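Local coordinates for RNA pseudouridylate synthase domain-containing protein 4 (Homo sapiens, PDB 5UBA) that isomerises uridine to pseudouridine in mitochondrial RNAs, including 16S ribosomal RNA, a modification needed to assemble a functional mitochondrial ribosome, at residues H199-I213 / D216-Q228. Residues are numbered along the deposited sequence; the frame is centred on the assembly and turned at random. Where two conformers were deposited one is given.
Sequences HQLRVHLSFGLDCPI and DHKYSDWNRLAPQ. With CA (calcium ion), chain E.
Tyr219, from the calcium-binding loop 216-228, is the knob pressed against helix 200-209 in the catalytic domain of this RluA-family pseudouridine synthase. Its ring fills a hollow formed by His199, Arg202, Val203 and Phe207: CG2 of Val203 makes a CH-pi contact with one face, 3.9 Å from the centroid of the Tyr219 ring, while CG of Lys218 covers the opposite face. At the phenol end, OH lies in the plane of the His199 ring and hydrogen-bonds to ND1; His199 also touches Asp83, probably the catalytic aspartate. The Arg202 chain bends at chi3 (71°) and sets its guanidinium with one face against the edge of the Tyr219 ring, at CE2, gripping Asp216 side-on in a salt bridge, NE to OD2 and NH2 to OD1, both 2.9 Å. OD1 also accepts from Tyr219 N on the other face of the carboxylate, forming an Asx motif. Replacing Asp216 by an alanine is likely to leave the buried Arg202 charge without its mate and Tyr219 N without its acceptor. Farther along, Phe207 wedges between Tyr219 and Trp222, its CE1 over the indole face. The loop closes around calcium through backbone oxygens of His217, Ser220, Asn223 and Ala226, with His217 O 2.3 Å from the ion.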
# COMPACT_ATOMS: atom_id res chain seq x y z
N HIS A 199 0.24 7.60 -3.94
CA HIS A 199 -0.95 7.62 -3.08
C HIS A 199 -2.27 7.33 -3.78
O HIS A 199 -3.33 7.62 -3.25
CB HIS A 199 -1.04 8.91 -2.27
CG HIS A 199 0.02 9.05 -1.24
ND1 HIS A 199 0.19 10.20 -0.50
CD2 HIS A 199 0.98 8.19 -0.83
CE1 HIS A 199 1.20 10.03 0.33
NE2 HIS A 199 1.70 8.82 0.15
N GLN A 200 -2.22 6.70 -4.96
CA GLN A 200 -3.46 6.56 -5.72
C GLN A 200 -4.52 5.75 -4.99
O GLN A 200 -5.67 6.09 -5.07
CB GLN A 200 -3.24 6.05 -7.14
CG GLN A 200 -2.99 4.59 -7.36
CD GLN A 200 -3.12 4.26 -8.84
OE1 GLN A 200 -2.25 4.66 -9.61
NE2 GLN A 200 -4.18 3.55 -9.25
N LEU A 201 -4.15 4.68 -4.30
CA LEU A 201 -5.16 3.87 -3.58
C LEU A 201 -5.85 4.67 -2.49
O LEU A 201 -7.09 4.60 -2.33
CB LEU A 201 -4.57 2.59 -2.98
CG LEU A 201 -3.91 1.64 -3.99
CD1 LEU A 201 -3.39 0.41 -3.28
CD2 LEU A 201 -4.87 1.26 -5.11
N ARG A 202 -5.06 5.41 -1.73
CA ARG A 202 -5.59 6.23 -0.65
C ARG A 202 -6.48 7.33 -1.15
O ARG A 202 -7.54 7.58 -0.58
CB ARG A 202 -4.44 6.77 0.20
CG ARG A 202 -3.70 5.68 0.94
CD ARG A 202 -2.37 6.18 1.44
NE ARG A 202 -2.53 7.12 2.53
CZ ARG A 202 -1.52 7.72 3.15
NH1 ARG A 202 -0.27 7.47 2.78
NH2 ARG A 202 -1.76 8.58 4.14
N VAL A 203 -6.05 8.01 -2.21
CA VAL A 203 -6.80 9.15 -2.77
C VAL A 203 -8.05 8.65 -3.47
O VAL A 203 -9.15 9.18 -3.26
CB VAL A 203 -5.90 10.00 -3.67
CG1 VAL A 203 -6.67 11.09 -4.42
CG2 VAL A 203 -4.77 10.61 -2.83
N HIS A 204 -7.94 7.59 -4.26
CA HIS A 204 -9.14 7.06 -4.91
C HIS A 204 -10.17 6.56 -3.90
O HIS A 204 -11.37 6.80 -4.06
CB HIS A 204 -8.76 5.96 -5.88
CG HIS A 204 -8.33 6.46 -7.21
ND1 HIS A 204 -7.81 5.63 -8.17
CD2 HIS A 204 -8.41 7.69 -7.77
CE1 HIS A 204 -7.59 6.33 -9.28
NE2 HIS A 204 -7.94 7.58 -9.06
N LEU A 205 -9.75 5.87 -2.85
CA LEU A 205 -10.71 5.40 -1.84
C LEU A 205 -11.35 6.56 -1.06
O LEU A 205 -12.57 6.57 -0.85
CB LEU A 205 -10.03 4.44 -0.85
CG LEU A 205 -9.92 3.00 -1.31
CD1 LEU A 205 -8.97 2.23 -0.40
CD2 LEU A 205 -11.27 2.31 -1.35
N SER A 206 -10.54 7.51 -0.61
CA SER A 206 -11.04 8.60 0.24
C SER A 206 -11.89 9.56 -0.56
O SER A 206 -13.04 9.81 -0.19
CB SER A 206 -9.91 9.35 0.92
OG SER A 206 -10.50 10.32 1.77
N PHE A 207 -11.36 10.07 -1.66
CA PHE A 207 -12.03 11.14 -2.40
C PHE A 207 -12.98 10.58 -3.45
O PHE A 207 -14.05 11.17 -3.68
CB PHE A 207 -10.99 12.07 -3.03
CG PHE A 207 -10.15 12.81 -2.03
CD1 PHE A 207 -10.74 13.67 -1.12
CD2 PHE A 207 -8.78 12.67 -2.01
CE1 PHE A 207 -9.97 14.37 -0.19
CE2 PHE A 207 -8.00 13.36 -1.08
CZ PHE A 207 -8.59 14.20 -0.17
N GLY A 208 -12.65 9.45 -4.06
CA GLY A 208 -13.52 8.85 -5.08
C GLY A 208 -14.70 8.09 -4.53
O GLY A 208 -15.79 8.12 -5.07
N LEU A 209 -14.49 7.34 -3.45
CA LEU A 209 -15.54 6.52 -2.86
C LEU A 209 -16.04 6.97 -1.50
O LEU A 209 -16.95 6.36 -0.95
CB LEU A 209 -15.04 5.06 -2.77
CG LEU A 209 -14.80 4.35 -4.10
CD1 LEU A 209 -13.97 3.10 -3.93
CD2 LEU A 209 -16.14 4.01 -4.76
N ASP A 210 -15.44 8.01 -0.91
CA ASP A 210 -15.75 8.39 0.48
C ASP A 210 -15.59 7.23 1.46
O ASP A 210 -16.35 7.07 2.40
CB ASP A 210 -17.17 8.99 0.57
CG ASP A 210 -17.43 9.67 1.90
OD1 ASP A 210 -16.48 10.21 2.51
OD2 ASP A 210 -18.60 9.63 2.35
N CYS A 211 -14.56 6.40 1.22
CA CYS A 211 -14.25 5.27 2.07
C CYS A 211 -12.77 5.29 2.40
O CYS A 211 -12.02 4.44 1.92
CB CYS A 211 -14.63 3.95 1.40
SG CYS A 211 -16.41 3.73 1.10
N PRO A 212 -12.35 6.25 3.23
CA PRO A 212 -10.91 6.30 3.51
C PRO A 212 -10.41 5.07 4.23
O PRO A 212 -11.13 4.41 4.99
CB PRO A 212 -10.74 7.54 4.39
CG PRO A 212 -12.08 7.74 5.00
CD PRO A 212 -13.11 7.23 4.03
N ILE A 213 -9.15 4.75 4.00
CA ILE A 213 -8.55 3.63 4.72
C ILE A 213 -8.48 3.94 6.21
O ILE A 213 -8.21 5.09 6.59
CB ILE A 213 -7.15 3.35 4.13
CG1 ILE A 213 -7.27 2.95 2.65
CG2 ILE A 213 -6.41 2.29 4.92
CD1 ILE A 213 -5.95 2.69 1.99
N ASP A 216 -6.00 6.49 7.94
CA ASP A 216 -5.53 7.48 6.99
C ASP A 216 -5.89 8.90 7.45
O ASP A 216 -6.82 9.51 6.94
CB ASP A 216 -6.06 7.22 5.58
CG ASP A 216 -5.24 7.94 4.54
OD1 ASP A 216 -4.51 8.90 4.88
OD2 ASP A 216 -5.26 7.50 3.36
N HIS A 217 -5.12 9.39 8.40
CA HIS A 217 -5.38 10.72 8.94
C HIS A 217 -5.24 11.78 7.87
O HIS A 217 -6.11 12.70 7.76
CB HIS A 217 -4.49 10.95 10.15
CG HIS A 217 -4.58 9.82 11.11
ND1 HIS A 217 -5.76 9.48 11.72
CD2 HIS A 217 -3.69 8.86 11.45
CE1 HIS A 217 -5.58 8.41 12.46
NE2 HIS A 217 -4.33 7.99 12.29
N LYS A 218 -4.23 11.65 7.01
CA LYS A 218 -3.94 12.63 5.97
C LYS A 218 -5.10 12.82 5.01
O LYS A 218 -5.47 13.96 4.68
CB LYS A 218 -2.68 12.22 5.20
CG LYS A 218 -2.32 13.14 4.03
CD LYS A 218 -1.04 12.72 3.34
CE LYS A 218 0.20 13.03 4.15
NZ LYS A 218 1.39 12.46 3.45
N TYR A 219 -5.69 11.73 4.56
CA TYR A 219 -6.72 11.82 3.53
C TYR A 219 -8.16 11.74 4.02
O TYR A 219 -9.07 11.64 3.19
CB TYR A 219 -6.40 10.79 2.44
CG TYR A 219 -5.14 11.13 1.66
CD1 TYR A 219 -5.05 12.31 0.91
CD2 TYR A 219 -4.03 10.30 1.67
CE1 TYR A 219 -3.91 12.62 0.19
CE2 TYR A 219 -2.88 10.60 0.96
CZ TYR A 219 -2.82 11.75 0.20
OH TYR A 219 -1.67 12.05 -0.49
N SER A 220 -8.39 11.86 5.34
CA SER A 220 -9.73 11.80 5.92
C SER A 220 -10.28 13.18 6.35
O SER A 220 -9.54 14.05 6.86
CB SER A 220 -9.75 10.86 7.12
OG SER A 220 -9.49 9.51 6.75
N ASP A 221 -11.59 13.34 6.14
CA ASP A 221 -12.37 14.47 6.64
C ASP A 221 -11.93 15.83 6.10
O ASP A 221 -12.19 16.86 6.74
CB ASP A 221 -12.38 14.44 8.19
CG ASP A 221 -12.64 13.05 8.73
OD1 ASP A 221 -13.70 12.48 8.41
OD2 ASP A 221 -11.77 12.50 9.45
N TRP A 222 -11.34 15.84 4.90
CA TRP A 222 -10.90 17.09 4.26
C TRP A 222 -10.05 17.97 5.17
O TRP A 222 -10.16 19.20 5.17
CB TRP A 222 -12.12 17.85 3.73
CG TRP A 222 -12.96 17.02 2.82
CD1 TRP A 222 -14.00 16.22 3.18
CD2 TRP A 222 -12.79 16.85 1.40
NE1 TRP A 222 -14.51 15.58 2.07
CE2 TRP A 222 -13.79 15.95 0.96
CE3 TRP A 222 -11.91 17.39 0.46
CZ2 TRP A 222 -13.94 15.57 -0.38
CZ3 TRP A 222 -12.05 17.02 -0.89
CH2 TRP A 222 -13.06 16.11 -1.29
N ASN A 223 -9.19 17.32 5.97
CA ASN A 223 -8.27 18.03 6.84
C ASN A 223 -7.06 17.14 7.08
O ASN A 223 -7.15 16.20 7.88
CB ASN A 223 -8.91 18.41 8.17
CG ASN A 223 -7.99 19.27 9.01
OD1 ASN A 223 -6.79 19.33 8.74
ND2 ASN A 223 -8.54 19.97 10.00
N ARG A 224 -5.96 17.47 6.40
CA ARG A 224 -4.73 16.68 6.40
C ARG A 224 -3.98 16.72 7.73
O ARG A 224 -3.07 15.92 7.96
CB ARG A 224 -3.83 17.16 5.26
CG ARG A 224 -4.45 16.91 3.89
CD ARG A 224 -3.87 17.77 2.78
NE ARG A 224 -4.42 17.34 1.50
CZ ARG A 224 -3.78 16.59 0.61
NH1 ARG A 224 -2.53 16.20 0.82
NH2 ARG A 224 -4.40 16.24 -0.51
N LEU A 225 -4.33 17.67 8.59
CA LEU A 225 -3.68 17.82 9.91
C LEU A 225 -4.45 17.18 11.04
O LEU A 225 -3.89 16.99 12.14
CB LEU A 225 -3.46 19.31 10.23
CG LEU A 225 -2.57 20.08 9.26
CD1 LEU A 225 -2.56 21.55 9.66
CD2 LEU A 225 -1.14 19.56 9.22
N ALA A 226 -5.70 16.82 10.81
CA ALA A 226 -6.57 16.29 11.83
C ALA A 226 -6.62 14.76 11.81
O ALA A 226 -6.60 14.14 10.73
CB ALA A 226 -7.95 16.87 11.67
N PRO A 227 -6.73 14.14 12.99
CA PRO A 227 -6.92 12.69 13.04
C PRO A 227 -8.22 12.25 12.39
O PRO A 227 -9.22 13.00 12.39
CB PRO A 227 -6.94 12.37 14.54
CG PRO A 227 -6.38 13.56 15.21
CD PRO A 227 -6.71 14.73 14.34
N GLN A 228 -8.21 11.07 11.79
CA GLN A 228 -9.42 10.51 11.19
C GLN A 228 -10.56 10.43 12.21
O GLN A 228 -10.38 9.94 13.31
CB GLN A 228 -9.09 9.12 10.65
CG GLN A 228 -10.23 8.39 10.03
CD GLN A 228 -9.77 7.09 9.42
OE1 GLN A 228 -9.32 6.18 10.13
NE2 GLN A 228 -9.86 7.00 8.11
CA CA E . -7.71 14.12 8.59
O HOH W 1 -7.60 6.51 2.28
O HOH W 2 -9.57 14.18 9.98